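Local coordinates for microcin B17-processing protein McbD (Escherichia coli str. K-12 substr. MG1655, PDB 6GRH), which is needed to process the inactive microcin B17 precursor McbA into the active peptide, probably as a YcaO-type, ATP-dependent cyclodehydratase, at residues 13-18 / 29-35; 38-42 / 57-62; 286-290 / 392-396; 242-246 / 258-262; 25-29 / 262-266. The protein carries 1 engineered substitution. One frame throughout, in Å; residues are numbered along the deposited sequence.

Contact 1: residues 13-18 / 29-35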
# COMPACT_ATOMS: atom_id res chain seq x y z
N PRO E 13 -22.40 -11.28 16.43
CA PRO E 13 -22.65 -12.53 15.73
C PRO E 13 -21.45 -13.03 14.96
O PRO E 13 -20.53 -12.26 14.65
CB PRO E 13 -23.78 -12.18 14.78
CG PRO E 13 -23.65 -10.74 14.58
CD PRO E 13 -23.20 -10.18 15.87
N ALA E 14 -21.52 -14.31 14.59
CA ALA E 14 -20.43 -14.96 13.89
C ALA E 14 -19.93 -14.24 12.65
O ALA E 14 -18.73 -14.06 12.49
CB ALA E 14 -20.80 -16.40 13.54
N THR E 15 -20.83 -13.89 11.75
CA THR E 15 -20.44 -13.36 10.47
C THR E 15 -21.45 -12.35 9.98
O THR E 15 -22.66 -12.60 10.03
CB THR E 15 -20.32 -14.48 9.39
OG1 THR E 15 -21.62 -14.95 9.02
CG2 THR E 15 -19.49 -15.64 9.86
N MET E 16 -20.97 -11.20 9.53
CA MET E 16 -21.75 -10.38 8.63
C MET E 16 -21.04 -10.32 7.29
O MET E 16 -19.81 -10.26 7.22
CB MET E 16 -21.96 -8.97 9.12
CG MET E 16 -22.84 -8.21 8.13
SD MET E 16 -23.39 -6.64 8.74
CE MET E 16 -24.45 -6.20 7.38
N ALA E 17 -21.83 -10.37 6.23
CA ALA E 17 -21.31 -10.30 4.87
C ALA E 17 -22.31 -9.63 3.91
O ALA E 17 -23.51 -9.85 3.99
CB ALA E 17 -20.93 -11.68 4.38
N MET E 18 -21.78 -8.78 3.04
CA MET E 18 -22.51 -8.27 1.90
C MET E 18 -22.04 -9.11 0.72
O MET E 18 -20.85 -9.20 0.45
CB MET E 18 -22.18 -6.80 1.71
CG MET E 18 -22.89 -6.15 0.55
SD MET E 18 -22.36 -4.43 0.45
CE MET E 18 -21.21 -4.47 -0.91
N PHE E 29 -27.49 -7.74 -1.42
CA PHE E 29 -27.96 -8.67 -0.43
C PHE E 29 -26.93 -8.72 0.68
O PHE E 29 -25.73 -8.92 0.40
CB PHE E 29 -28.10 -10.03 -1.08
CG PHE E 29 -28.55 -11.12 -0.13
CD1 PHE E 29 -29.91 -11.30 0.17
CD2 PHE E 29 -27.62 -11.98 0.46
CE1 PHE E 29 -30.32 -12.31 1.04
CE2 PHE E 29 -28.03 -13.00 1.31
CZ PHE E 29 -29.38 -13.17 1.60
N SER E 30 -27.37 -8.53 1.92
CA SER E 30 -26.48 -8.59 3.09
C SER E 30 -27.06 -9.57 4.08
O SER E 30 -28.27 -9.64 4.24
CB SER E 30 -26.33 -7.22 3.75
OG SER E 30 -25.70 -6.29 2.89
N GLN E 31 -26.19 -10.30 4.76
CA GLN E 31 -26.65 -11.37 5.62
C GLN E 31 -25.78 -11.47 6.88
O GLN E 31 -24.57 -11.26 6.82
CB GLN E 31 -26.62 -12.68 4.83
CG GLN E 31 -27.15 -13.88 5.58
CD GLN E 31 -27.34 -15.10 4.70
OE1 GLN E 31 -28.46 -15.47 4.39
NE2 GLN E 31 -26.26 -15.73 4.29
N ILE E 32 -26.43 -11.75 8.01
CA ILE E 32 -25.76 -12.07 9.25
C ILE E 32 -26.06 -13.52 9.62
O ILE E 32 -27.21 -13.92 9.63
CB ILE E 32 -26.18 -11.10 10.36
CG1 ILE E 32 -25.59 -9.72 10.03
CG2 ILE E 32 -25.71 -11.59 11.73
CD1 ILE E 32 -26.08 -8.59 10.88
N TRP E 33 -25.02 -14.30 9.89
CA TRP E 33 -25.16 -15.69 10.34
C TRP E 33 -24.65 -15.73 11.79
O TRP E 33 -23.64 -15.11 12.12
CB TRP E 33 -24.40 -16.65 9.41
CG TRP E 33 -24.34 -18.12 9.86
CD1 TRP E 33 -25.31 -19.05 9.71
CD2 TRP E 33 -23.23 -18.79 10.50
NE1 TRP E 33 -24.90 -20.26 10.24
CE2 TRP E 33 -23.63 -20.13 10.71
CE3 TRP E 33 -21.96 -18.40 10.90
CZ2 TRP E 33 -22.80 -21.08 11.33
CZ3 TRP E 33 -21.12 -19.35 11.52
CH2 TRP E 33 -21.55 -20.67 11.72
N ASP E 34 -25.39 -16.44 12.64
CA ASP E 34 -25.07 -16.55 14.05
C ASP E 34 -25.41 -17.98 14.51
O ASP E 34 -26.22 -18.15 15.41
CB ASP E 34 -25.84 -15.49 14.85
CG ASP E 34 -25.19 -15.14 16.19
OD1 ASP E 34 -24.00 -15.49 16.41
OD2 ASP E 34 -25.89 -14.48 17.04
N TYR E 35 -24.76 -18.97 13.90
CA TYR E 35 -24.93 -20.38 14.29
C TYR E 35 -26.43 -20.70 14.19
O TYR E 35 -27.06 -20.27 13.23
CB TYR E 35 -24.34 -20.65 15.69
CG TYR E 35 -22.92 -20.17 15.83
CD1 TYR E 35 -21.86 -20.90 15.29
CD2 TYR E 35 -22.63 -18.97 16.48
CE1 TYR E 35 -20.55 -20.45 15.40
CE2 TYR E 35 -21.33 -18.51 16.60
CZ TYR E 35 -20.30 -19.25 16.06
OH TYR E 35 -19.03 -18.78 16.18

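Contact 2: residues 38-42 / 57-62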
# COMPACT_ATOMS: atom_id res chain seq x y z
N ILE E 38 -30.23 -17.88 16.15
CA ILE E 38 -31.41 -17.49 15.33
C ILE E 38 -31.15 -17.99 13.91
O ILE E 38 -30.03 -18.38 13.59
CB ILE E 38 -31.64 -15.98 15.30
CG1 ILE E 38 -30.39 -15.23 14.84
CG2 ILE E 38 -32.07 -15.49 16.68
CD1 ILE E 38 -30.62 -13.76 14.53
N THR E 39 -32.16 -17.98 13.05
CA THR E 39 -31.90 -18.30 11.64
C THR E 39 -31.23 -17.05 11.01
O THR E 39 -31.40 -15.95 11.51
CB THR E 39 -33.18 -18.64 10.88
OG1 THR E 39 -34.07 -17.54 10.96
CG2 THR E 39 -33.84 -19.89 11.45
N PRO E 40 -30.45 -17.22 9.94
CA PRO E 40 -29.69 -16.08 9.39
C PRO E 40 -30.58 -14.86 9.05
O PRO E 40 -31.69 -15.02 8.57
CB PRO E 40 -29.08 -16.65 8.11
CG PRO E 40 -29.05 -18.11 8.30
CD PRO E 40 -30.16 -18.48 9.23
N ALA E 41 -30.11 -13.68 9.35
CA ALA E 41 -30.87 -12.46 9.13
C ALA E 41 -30.37 -11.78 7.87
O ALA E 41 -29.15 -11.61 7.70
CB ALA E 41 -30.69 -11.55 10.33
N SER E 42 -31.28 -11.35 7.00
CA SER E 42 -30.84 -10.70 5.77
C SER E 42 -31.77 -9.58 5.31
O SER E 42 -32.89 -9.47 5.78
CB SER E 42 -30.72 -11.74 4.68
OG SER E 42 -32.00 -12.28 4.40
N GLU E 57 -32.55 -6.52 11.23
CA GLU E 57 -33.19 -7.83 11.27
C GLU E 57 -32.53 -8.73 12.32
O GLU E 57 -33.22 -9.42 13.09
CB GLU E 57 -33.11 -8.47 9.87
CG GLU E 57 -33.76 -9.84 9.70
CD GLU E 57 -35.27 -9.79 9.81
OE1 GLU E 57 -35.87 -8.87 9.23
OE2 GLU E 57 -35.84 -10.66 10.50
N TYR E 58 -31.20 -8.70 12.37
CA TYR E 58 -30.47 -9.44 13.37
C TYR E 58 -30.81 -8.97 14.80
O TYR E 58 -31.11 -9.80 15.65
CB TYR E 58 -28.94 -9.31 13.15
CG TYR E 58 -28.18 -9.95 14.27
CD1 TYR E 58 -28.11 -11.31 14.36
CD2 TYR E 58 -27.58 -9.18 15.25
CE1 TYR E 58 -27.43 -11.93 15.40
CE2 TYR E 58 -26.90 -9.80 16.31
CZ TYR E 58 -26.85 -11.17 16.38
OH TYR E 58 -26.17 -11.78 17.38
N PHE E 59 -30.74 -7.66 15.05
CA PHE E 59 -31.06 -7.14 16.38
C PHE E 59 -32.50 -7.51 16.78
O PHE E 59 -32.74 -7.92 17.92
CB PHE E 59 -30.92 -5.63 16.47
CG PHE E 59 -29.57 -5.15 16.93
CD1 PHE E 59 -29.36 -4.86 18.28
CD2 PHE E 59 -28.55 -4.87 16.03
CE1 PHE E 59 -28.13 -4.38 18.73
CE2 PHE E 59 -27.31 -4.38 16.46
CZ PHE E 59 -27.10 -4.11 17.81
N GLU E 60 -33.42 -7.37 15.83
CA GLU E 60 -34.84 -7.68 16.08
C GLU E 60 -35.03 -9.15 16.47
O GLU E 60 -35.60 -9.44 17.51
CB GLU E 60 -35.68 -7.41 14.83
CG GLU E 60 -37.15 -7.71 15.02
CD GLU E 60 -37.88 -7.94 13.71
OE1 GLU E 60 -37.70 -7.10 12.81
OE2 GLU E 60 -38.63 -8.95 13.60
N ARG E 61 -34.58 -10.05 15.62
CA ARG E 61 -34.75 -11.48 15.84
C ARG E 61 -34.01 -11.99 17.06
O ARG E 61 -34.55 -12.83 17.80
CB ARG E 61 -34.37 -12.27 14.59
CG ARG E 61 -35.29 -11.89 13.43
CD ARG E 61 -35.85 -13.08 12.68
NE ARG E 61 -34.77 -13.71 11.96
CZ ARG E 61 -34.57 -13.66 10.65
NH1 ARG E 61 -35.39 -13.02 9.82
NH2 ARG E 61 -33.53 -14.31 10.16
N ARG E 62 -32.81 -11.47 17.29
CA ARG E 62 -32.10 -11.83 18.50
C ARG E 62 -32.87 -11.42 19.76
O ARG E 62 -32.94 -12.18 20.74
CB ARG E 62 -30.69 -11.24 18.53
CG ARG E 62 -29.90 -11.71 19.75
CD ARG E 62 -28.48 -11.16 19.72
NE ARG E 62 -28.42 -9.70 19.83
CZ ARG E 62 -27.30 -9.01 20.05
NH1 ARG E 62 -26.10 -9.60 20.19
NH2 ARG E 62 -27.36 -7.71 20.16
O HOH W 1 -33.87 -12.67 7.34

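Contact 3: residues 286-290 / 392-396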
# COMPACT_ATOMS: atom_id res chain seq x y z
N TYR E 286 -42.04 -22.09 9.91
CA TYR E 286 -42.58 -21.22 8.83
C TYR E 286 -41.72 -21.38 7.56
O TYR E 286 -42.26 -21.49 6.47
CB TYR E 286 -42.64 -19.74 9.25
CG TYR E 286 -43.78 -19.34 10.17
CD1 TYR E 286 -44.47 -20.29 10.94
CD2 TYR E 286 -44.15 -17.99 10.28
CE1 TYR E 286 -45.51 -19.91 11.79
CE2 TYR E 286 -45.19 -17.60 11.12
CZ TYR E 286 -45.88 -18.57 11.87
OH TYR E 286 -46.91 -18.20 12.70
N GLN E 287 -40.41 -21.45 7.72
CA GLN E 287 -39.52 -21.67 6.57
C GLN E 287 -39.73 -23.06 5.97
O GLN E 287 -39.76 -23.18 4.75
CB GLN E 287 -38.05 -21.48 6.94
CG GLN E 287 -37.68 -20.04 7.28
CD GLN E 287 -36.19 -19.88 7.60
OE1 GLN E 287 -35.45 -20.86 7.71
NE2 GLN E 287 -35.75 -18.62 7.72
N ARG E 288 -39.89 -24.07 6.82
CA ARG E 288 -40.21 -25.44 6.36
C ARG E 288 -41.52 -25.47 5.58
O ARG E 288 -41.60 -26.02 4.49
CB ARG E 288 -40.25 -26.44 7.54
CG ARG E 288 -40.26 -27.92 7.15
CD ARG E 288 -40.19 -28.87 8.35
NE ARG E 288 -39.01 -28.59 9.17
CZ ARG E 288 -38.99 -28.02 10.39
NH1 ARG E 288 -40.10 -27.71 11.07
NH2 ARG E 288 -37.80 -27.82 10.97
N HIS E 289 -42.55 -24.84 6.14
CA HIS E 289 -43.84 -24.76 5.45
C HIS E 289 -43.71 -24.01 4.11
O HIS E 289 -44.20 -24.47 3.08
CB HIS E 289 -44.89 -24.08 6.34
CG HIS E 289 -46.20 -23.85 5.65
ND1 HIS E 289 -47.09 -24.87 5.39
CD2 HIS E 289 -46.77 -22.72 5.14
CE1 HIS E 289 -48.15 -24.38 4.76
NE2 HIS E 289 -47.98 -23.08 4.61
N PHE E 290 -43.01 -22.88 4.11
CA PHE E 290 -42.84 -22.13 2.86
C PHE E 290 -42.16 -22.95 1.77
O PHE E 290 -42.56 -22.90 0.62
CB PHE E 290 -42.04 -20.84 3.07
CG PHE E 290 -42.00 -19.95 1.85
CD1 PHE E 290 -43.20 -19.45 1.31
CD2 PHE E 290 -40.80 -19.60 1.25
CE1 PHE E 290 -43.19 -18.61 0.21
CE2 PHE E 290 -40.79 -18.75 0.14
CZ PHE E 290 -41.98 -18.26 -0.38
N MET E 392 -52.20 -22.92 6.71
CA MET E 392 -51.35 -21.74 6.78
C MET E 392 -51.13 -21.13 5.39
O MET E 392 -50.88 -21.83 4.42
CB MET E 392 -50.02 -22.05 7.43
CG MET E 392 -49.19 -20.80 7.53
SD MET E 392 -47.89 -20.91 8.72
CE MET E 392 -47.12 -19.32 8.40
N VAL E 393 -51.26 -19.80 5.32
CA VAL E 393 -50.94 -19.01 4.12
C VAL E 393 -49.53 -19.36 3.57
O VAL E 393 -48.62 -19.53 4.37
CB VAL E 393 -51.06 -17.48 4.42
CG1 VAL E 393 -50.02 -17.02 5.43
CG2 VAL E 393 -50.99 -16.63 3.15
N PRO E 394 -49.38 -19.51 2.23
CA PRO E 394 -48.08 -19.86 1.63
C PRO E 394 -47.13 -18.64 1.50
O PRO E 394 -46.80 -18.16 0.39
CB PRO E 394 -48.48 -20.46 0.28
CG PRO E 394 -49.73 -19.73 -0.09
CD PRO E 394 -50.45 -19.52 1.21
N PHE E 395 -46.68 -18.16 2.66
CA PHE E 395 -45.90 -16.94 2.79
C PHE E 395 -44.86 -17.25 3.86
O PHE E 395 -45.20 -17.92 4.83
CB PHE E 395 -46.83 -15.80 3.23
CG PHE E 395 -46.18 -14.45 3.21
CD1 PHE E 395 -45.61 -13.93 4.35
CD2 PHE E 395 -46.15 -13.70 2.04
CE1 PHE E 395 -44.99 -12.68 4.34
CE2 PHE E 395 -45.53 -12.45 2.02
CZ PHE E 395 -44.94 -11.95 3.18
N PRO E 396 -43.59 -16.79 3.69
CA PRO E 396 -42.55 -17.07 4.71
C PRO E 396 -42.67 -16.25 6.01
O PRO E 396 -42.12 -16.62 7.07
CB PRO E 396 -41.23 -16.71 3.99
CG PRO E 396 -41.59 -15.89 2.81
CD PRO E 396 -43.07 -15.96 2.58
OXT PRO E 396 -43.32 -15.18 6.03
O HOH W 2 -44.66 -20.28 5.84

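Contact 4: residues 242-246 / 258-262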
# COMPACT_ATOMS: atom_id res chain seq x y z
N SER E 242 -42.98 -17.89 -5.67
CA SER E 242 -42.49 -17.01 -4.62
C SER E 242 -43.44 -15.85 -4.43
O SER E 242 -44.37 -15.65 -5.21
CB SER E 242 -41.07 -16.51 -4.95
OG SER E 242 -40.49 -15.93 -3.81
N THR E 243 -43.22 -15.09 -3.37
CA THR E 243 -44.11 -14.00 -3.04
C THR E 243 -43.37 -12.92 -2.30
O THR E 243 -42.34 -13.17 -1.70
CB THR E 243 -45.35 -14.48 -2.23
OG1 THR E 243 -46.21 -13.37 -1.93
CG2 THR E 243 -44.97 -15.14 -0.94
N GLY E 244 -43.89 -11.71 -2.39
CA GLY E 244 -43.39 -10.57 -1.64
C GLY E 244 -44.55 -9.71 -1.21
O GLY E 244 -45.59 -9.67 -1.87
N LEU E 245 -44.36 -9.03 -0.10
CA LEU E 245 -45.40 -8.20 0.48
C LEU E 245 -44.78 -7.00 1.15
O LEU E 245 -43.78 -7.12 1.87
CB LEU E 245 -46.18 -9.01 1.50
CG LEU E 245 -47.28 -8.29 2.29
CD1 LEU E 245 -48.41 -7.81 1.37
CD2 LEU E 245 -47.82 -9.25 3.33
N SER E 246 -45.39 -5.84 0.97
CA SER E 246 -44.98 -4.66 1.68
C SER E 246 -46.09 -3.65 1.78
O SER E 246 -46.91 -3.55 0.87
CB SER E 246 -43.76 -4.07 1.00
OG SER E 246 -43.28 -2.96 1.73
N SER E 258 -42.15 -4.54 -2.18
CA SER E 258 -42.73 -5.88 -2.39
C SER E 258 -41.93 -6.74 -3.40
O SER E 258 -41.67 -7.92 -3.16
CB SER E 258 -44.18 -5.76 -2.84
OG SER E 258 -44.75 -7.04 -2.99
N VAL E 259 -41.55 -6.11 -4.50
CA VAL E 259 -40.75 -6.78 -5.52
C VAL E 259 -39.40 -7.26 -4.95
O VAL E 259 -38.97 -8.39 -5.21
CB VAL E 259 -40.57 -5.87 -6.75
CG1 VAL E 259 -39.52 -6.39 -7.73
CG2 VAL E 259 -41.89 -5.72 -7.45
N VAL E 260 -38.76 -6.41 -4.14
CA VAL E 260 -37.45 -6.75 -3.56
C VAL E 260 -37.62 -7.83 -2.48
O VAL E 260 -36.75 -8.71 -2.34
CB VAL E 260 -36.72 -5.51 -3.00
CG1 VAL E 260 -35.43 -5.91 -2.32
CG2 VAL E 260 -36.41 -4.54 -4.12
N GLU E 261 -38.71 -7.78 -1.72
CA GLU E 261 -39.03 -8.86 -0.77
C GLU E 261 -39.20 -10.19 -1.51
O GLU E 261 -38.68 -11.20 -1.06
CB GLU E 261 -40.30 -8.54 0.02
CG GLU E 261 -40.14 -7.40 1.03
CD GLU E 261 -39.53 -7.83 2.36
OE1 GLU E 261 -39.67 -9.02 2.75
OE2 GLU E 261 -38.92 -6.97 3.02
N LEU E 262 -39.90 -10.19 -2.64
CA LEU E 262 -40.00 -11.39 -3.45
C LEU E 262 -38.62 -11.91 -3.90
O LEU E 262 -38.30 -13.06 -3.70
CB LEU E 262 -40.93 -11.17 -4.65
CG LEU E 262 -41.34 -12.42 -5.44
CD1 LEU E 262 -42.68 -12.23 -6.17
CD2 LEU E 262 -40.25 -12.84 -6.44
O HOH W 3 -42.50 -10.50 1.79

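Contact 5: residues 25-29 / 262-266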
# COMPACT_ATOMS: atom_id res chain seq x y z
N ASN E 25 -27.06 -3.42 -11.51
CA ASN E 25 -28.49 -3.22 -11.39
C ASN E 25 -29.28 -4.23 -10.59
O ASN E 25 -30.49 -4.10 -10.49
CB ASN E 25 -29.09 -3.05 -12.80
CG ASN E 25 -28.62 -1.77 -13.45
OD1 ASN E 25 -28.63 -0.73 -12.80
ND2 ASN E 25 -28.16 -1.85 -14.69
N MET E 26 -28.66 -5.25 -10.00
CA MET E 26 -29.39 -6.11 -9.09
C MET E 26 -29.27 -5.52 -7.69
O MET E 26 -28.32 -4.78 -7.41
CB MET E 26 -28.92 -7.56 -9.15
CG MET E 26 -29.48 -8.33 -10.36
SD MET E 26 -31.26 -8.64 -10.29
CE MET E 26 -31.57 -9.76 -11.67
N PRO E 27 -30.25 -5.81 -6.81
CA PRO E 27 -30.15 -5.33 -5.43
C PRO E 27 -28.97 -5.98 -4.71
O PRO E 27 -28.53 -7.04 -5.08
CB PRO E 27 -31.48 -5.74 -4.79
CG PRO E 27 -32.20 -6.59 -5.76
CD PRO E 27 -31.51 -6.53 -7.09
N THR E 28 -28.46 -5.28 -3.72
CA THR E 28 -27.44 -5.79 -2.84
C THR E 28 -28.15 -6.64 -1.80
O THR E 28 -29.22 -6.28 -1.33
CB THR E 28 -26.70 -4.63 -2.16
OG1 THR E 28 -25.96 -3.91 -3.14
CG2 THR E 28 -25.73 -5.10 -1.07
N PHE E 29 -27.49 -7.74 -1.42
CA PHE E 29 -27.96 -8.67 -0.43
C PHE E 29 -26.93 -8.72 0.68
O PHE E 29 -25.73 -8.92 0.40
CB PHE E 29 -28.10 -10.03 -1.08
CG PHE E 29 -28.55 -11.12 -0.13
CD1 PHE E 29 -29.91 -11.30 0.17
CD2 PHE E 29 -27.62 -11.98 0.46
CE1 PHE E 29 -30.32 -12.31 1.04
CE2 PHE E 29 -28.03 -13.00 1.31
CZ PHE E 29 -29.38 -13.17 1.60
N LEU E 262 -39.90 -10.19 -2.64
CA LEU E 262 -40.00 -11.39 -3.45
C LEU E 262 -38.62 -11.91 -3.90
O LEU E 262 -38.30 -13.06 -3.70
CB LEU E 262 -40.93 -11.17 -4.65
CG LEU E 262 -41.34 -12.42 -5.44
CD1 LEU E 262 -42.68 -12.23 -6.17
CD2 LEU E 262 -40.25 -12.84 -6.44
N TRP E 263 -37.82 -11.04 -4.51
CA TRP E 263 -36.48 -11.42 -4.94
C TRP E 263 -35.65 -12.01 -3.80
O TRP E 263 -34.98 -13.03 -3.96
CB TRP E 263 -35.76 -10.21 -5.53
CG TRP E 263 -34.40 -10.57 -6.00
CD1 TRP E 263 -34.08 -11.19 -7.15
CD2 TRP E 263 -33.20 -10.38 -5.28
NE1 TRP E 263 -32.71 -11.39 -7.20
CE2 TRP E 263 -32.15 -10.89 -6.07
CE3 TRP E 263 -32.90 -9.82 -4.03
CZ2 TRP E 263 -30.81 -10.85 -5.67
CZ3 TRP E 263 -31.56 -9.77 -3.62
CH2 TRP E 263 -30.53 -10.29 -4.44
N GLN E 264 -35.70 -11.36 -2.64
CA GLN E 264 -35.03 -11.88 -1.46
C GLN E 264 -35.46 -13.31 -1.11
O GLN E 264 -34.61 -14.17 -0.89
CB GLN E 264 -35.23 -10.93 -0.26
CG GLN E 264 -34.38 -11.38 0.92
CD GLN E 264 -34.44 -10.47 2.14
OE1 GLN E 264 -33.47 -10.40 2.89
NE2 GLN E 264 -35.57 -9.81 2.36
N SER E 265 -36.77 -13.59 -1.07
CA SER E 265 -37.22 -14.95 -0.74
C SER E 265 -36.87 -15.91 -1.84
O SER E 265 -36.50 -17.02 -1.58
CB SER E 265 -38.72 -15.00 -0.50
OG SER E 265 -39.03 -14.20 0.62
N TYR E 266 -37.00 -15.46 -3.09
CA TYR E 266 -36.65 -16.28 -4.25
C TYR E 266 -35.19 -16.71 -4.19
O TYR E 266 -34.89 -17.91 -4.32
CB TYR E 266 -36.89 -15.46 -5.51
CG TYR E 266 -36.64 -16.11 -6.84
CD1 TYR E 266 -35.36 -16.37 -7.29
CD2 TYR E 266 -37.70 -16.39 -7.68
CE1 TYR E 266 -35.13 -16.96 -8.53
CE2 TYR E 266 -37.49 -16.96 -8.93
CZ TYR E 266 -36.20 -17.24 -9.34
OH TYR E 266 -35.98 -17.78 -10.57

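Contact 1: residues 13-18 / 29-35
Thr-15 and Ala-17 pair with Trp-33 and Gln-31 as the hydrogen-bonded positions of an antiparallel beta hairpin. Four backbone bonds hold the strands: Trp-33 N reaches Thr-15 O at 2.9 Å and Gln-31 N reaches Ala-17 O at 2.8 Å, each answered by a bond in reverse. Weaker CA-H...O contacts run between them. The ladder ends in a classic beta bulge, where Ala-14 and Thr-15 both face Trp-33. The displaced Ala-14 N donates instead to Asp-34 OD1 over 3.3 Å, from well above the carboxylate plane; Arg-37 forms a salt bridge with the same oxygen.

Apolar packing divides between the two faces. Ala-14, small enough to fit between the two rings, sets CB 3.5 Å from Trp-33 CE3 and makes an off-centre CH-pi contact with Tyr-35. On the other face Met-16 CG, anti to the backbone N (chi1 -178°), meets Ile-32 CG1 at 3.7 Å, and Ile-32 CG2 lies 3.6 Å from Pro-13 CG.

The chemistry implies a two-sided hairpin: its apolar Met-16 and Ile-32 face is covered by helix 47-66 and by a McbB chain, while the mixed face of Thr-15, Ala-17, Gln-31 and Trp-33 packs in part against a McbC chain.

Contact 2: residues 38-42 / 57-62
The guanidinium nitrogen NH2 of Arg-61 is held by consecutive backbone carbonyls of segment 38-42. Its sound bond runs to Thr-39 O, 3.0 Å long and nearly straight at 164°; the oxygen lies in the guanidinium plane, although the donor stands well above the carbonyl plane. Pro-40 O also meets the edge of the group, but that bond is weak and its very short modelled length is doubtful. On the other branch, Arg-61 NH1 donates to a water 2.9 Å away, and the same water accepts from Ser-42 N, also at 2.9 Å. Glu-57, one helical turn earlier, forms a salt bridge with NH1, which probably helps to fix the rotation of the planar group. Bends at chi2 and chi3 (-69°) turn the long arginine so that its guanidinium edge meets the two carbonyls, and Ala-41 CB sits over one guanidinium face.

Apolar contacts lie beside this polar network. Ala-41 is compact enough to bring CB within 3.5 Å of Tyr-58 N on the helix backbone. Ile-38 CD1 reaches Tyr-58 CD1 at 3.5 Å, the two side chains crossing at about a right angle.

The contact seats the loop entering strand 41-45 on helix 47-66, the helix that follows it. Strand 28-33 lies alongside: Ala-41 bonds to Ile-32 of that strand through the backbone, and Tyr-58 OH bonds to Asp-34 just beyond it.

Contact 3: residues 286-290 / 392-396
Met-392 makes a Met-aromatic contact with Tyr-286 and also packs on His-289, docking the C-terminal tail of this YcaO protein on helix 285-292. The fit over tyrosine is remarkably central: Met-392 CE stands 3.5 Å from the centroid of the Tyr-286 ring, only 1° off the ring normal, with the sulfur following over the same face. Methionine suits the place because its chain, extended beyond CG, is long and slender enough to pass one ring and lay its methyl on the face of another. Nearer its root, Met-392 CB lies over a face of the His-289 imidazole. That histidine also donates from NE2 to Met-392 O at 3.2 Å, a bent bond in which the donor stands far above the carbonyl plane.

At the other end of the tail, Pro-396 lies flat along Phe-290, the two side chains pointing the same way; Pro-396 CD is 3.8 Å from the centroid of the ring. Pro-394 O meets the edge of the same ring, 3.6 Å from Phe-290 CE1.

Behind this first shell, helical spacing puts Tyr-286, His-289 and Phe-290 on one side of the helix. Tyr-286 OH is held by Asp-147, and Pro-394 O by Tyr-241 OH. Pro-394 is the centre of an inverse gamma turn that bends the tail, and the chain then finishes in Pro-Phe-Pro, consistent with the proline-rich endings of azoline-forming YcaO enzymes. A water bridges the backbones, donating to Tyr-286 O at 2.8 Å and to Phe-395 O at 2.6 Å.

Contact 4: residues 242-246 / 258-262
Ser-242 lies near the start of strand 241-248, which rests on the helix following it in the chain, a beta-alpha unit in which this end strand of the mixed sheet is backed by helix 251-275. The short segments run at 143° to one another with their axes only 5.8 Å apart. Ser-242 CB touches Leu-262 CD2 at 4.0 Å, a small side chain leaving room for a branched one. Thr-243 turns its side chain to the far face of the sheet, but its carbonyl takes part: Thr-243 O receives a CA-H...O contact from Leu-262 CA over 3.4 Å.

Gly-244 marks the closest passage. Without a side chain, it lets its CA come within 3.9 Å of Leu-262 CA, and Gly-244 CA makes its own CA-H...O contact with Ser-258 O at 3.5 Å. The hydroxyl of Ser-258 also lies close to Gly-244 O, while hydrogen-bonding to Thr-228 and Val-226 of the adjoining strand 224-231.

Leu-245 likewise points away from the helix, and its side chain packs on Phe-395. Its amide is served by water: Leu-245 N donates to a molecule 3.0 Å away, which in turn makes a weak bond to Glu-261 OE1. The exposed Glu-261, bent at chi2 (-83°), passes its CG beside Leu-245 O. Last comes Ser-246, again turned to the helix, whose CB rests 3.6 Å from Ser-258 N.

Contact 5: residues 25-29 / 262-266
Pro-27 lies over the indole of Trp-263, and the tight part of the contact is this one pairing. Pro-27 CG stands 3.9 Å from the centroid of the six-membered ring, 17° off its normal, in a CH-pi contact; its nearest ring atom is Trp-263 CE3 at 3.7 Å. Proline suits the spot because its compact, rigid ring can lie against the aromatic face with little loss of freedom, here offering CG. Trp-263 is well placed to receive it: with CG anti to the backbone N (chi1 -179°), the indole projects far from the helix toward the incoming chain. The same indole also touches Ile-201 of helix 196-208, so it fills the angle between two helices and the N-terminal chain.

Around this centre the packing relaxes. Met-26 SD comes no nearer to Trp-263 NE1 than 4.4 Å and approaches the five-membered ring obliquely. On the other flank, Phe-29 CB lies at the indole edge, 4.2 Å from Trp-263 CH2. The aliphatic chain of Gln-264 runs past the Phe-29 ring, Gln-264 CG and Phe-29 CE1 being 4.2 Å apart; this glutamine, partly exposed, marks the looser side. No hydrogen bond crosses between the segments.

The whole is therefore apolar packing of the chain leading into strand 28-33 on helix 251-275, built round a proline-tryptophan CH-pi contact with a Met-aromatic contact beside it.

From the N terminus, contact 1 closes first, folding strands 15-18 and 28-33 into a hairpin. Segment 25-29, which shares Phe-29 with it, opens contact 5, so these two cross along the chain. Contact 2 then joins strand 41-45 of the same sheet to helix 47-66, lying wholly within the long loop that contact 5 completes at helix 251-275. Contact 4 ends on that helix too, backing it with strand 241-248 and sharing Leu-262 with contact 5. Contact 3 closes last, bringing the C terminus to helix 285-292; Phe-395 packs on Thr-243 and Leu-245 of contact 4. Helix 251-275 thus lies between the N-terminal sheet and strand 241-248.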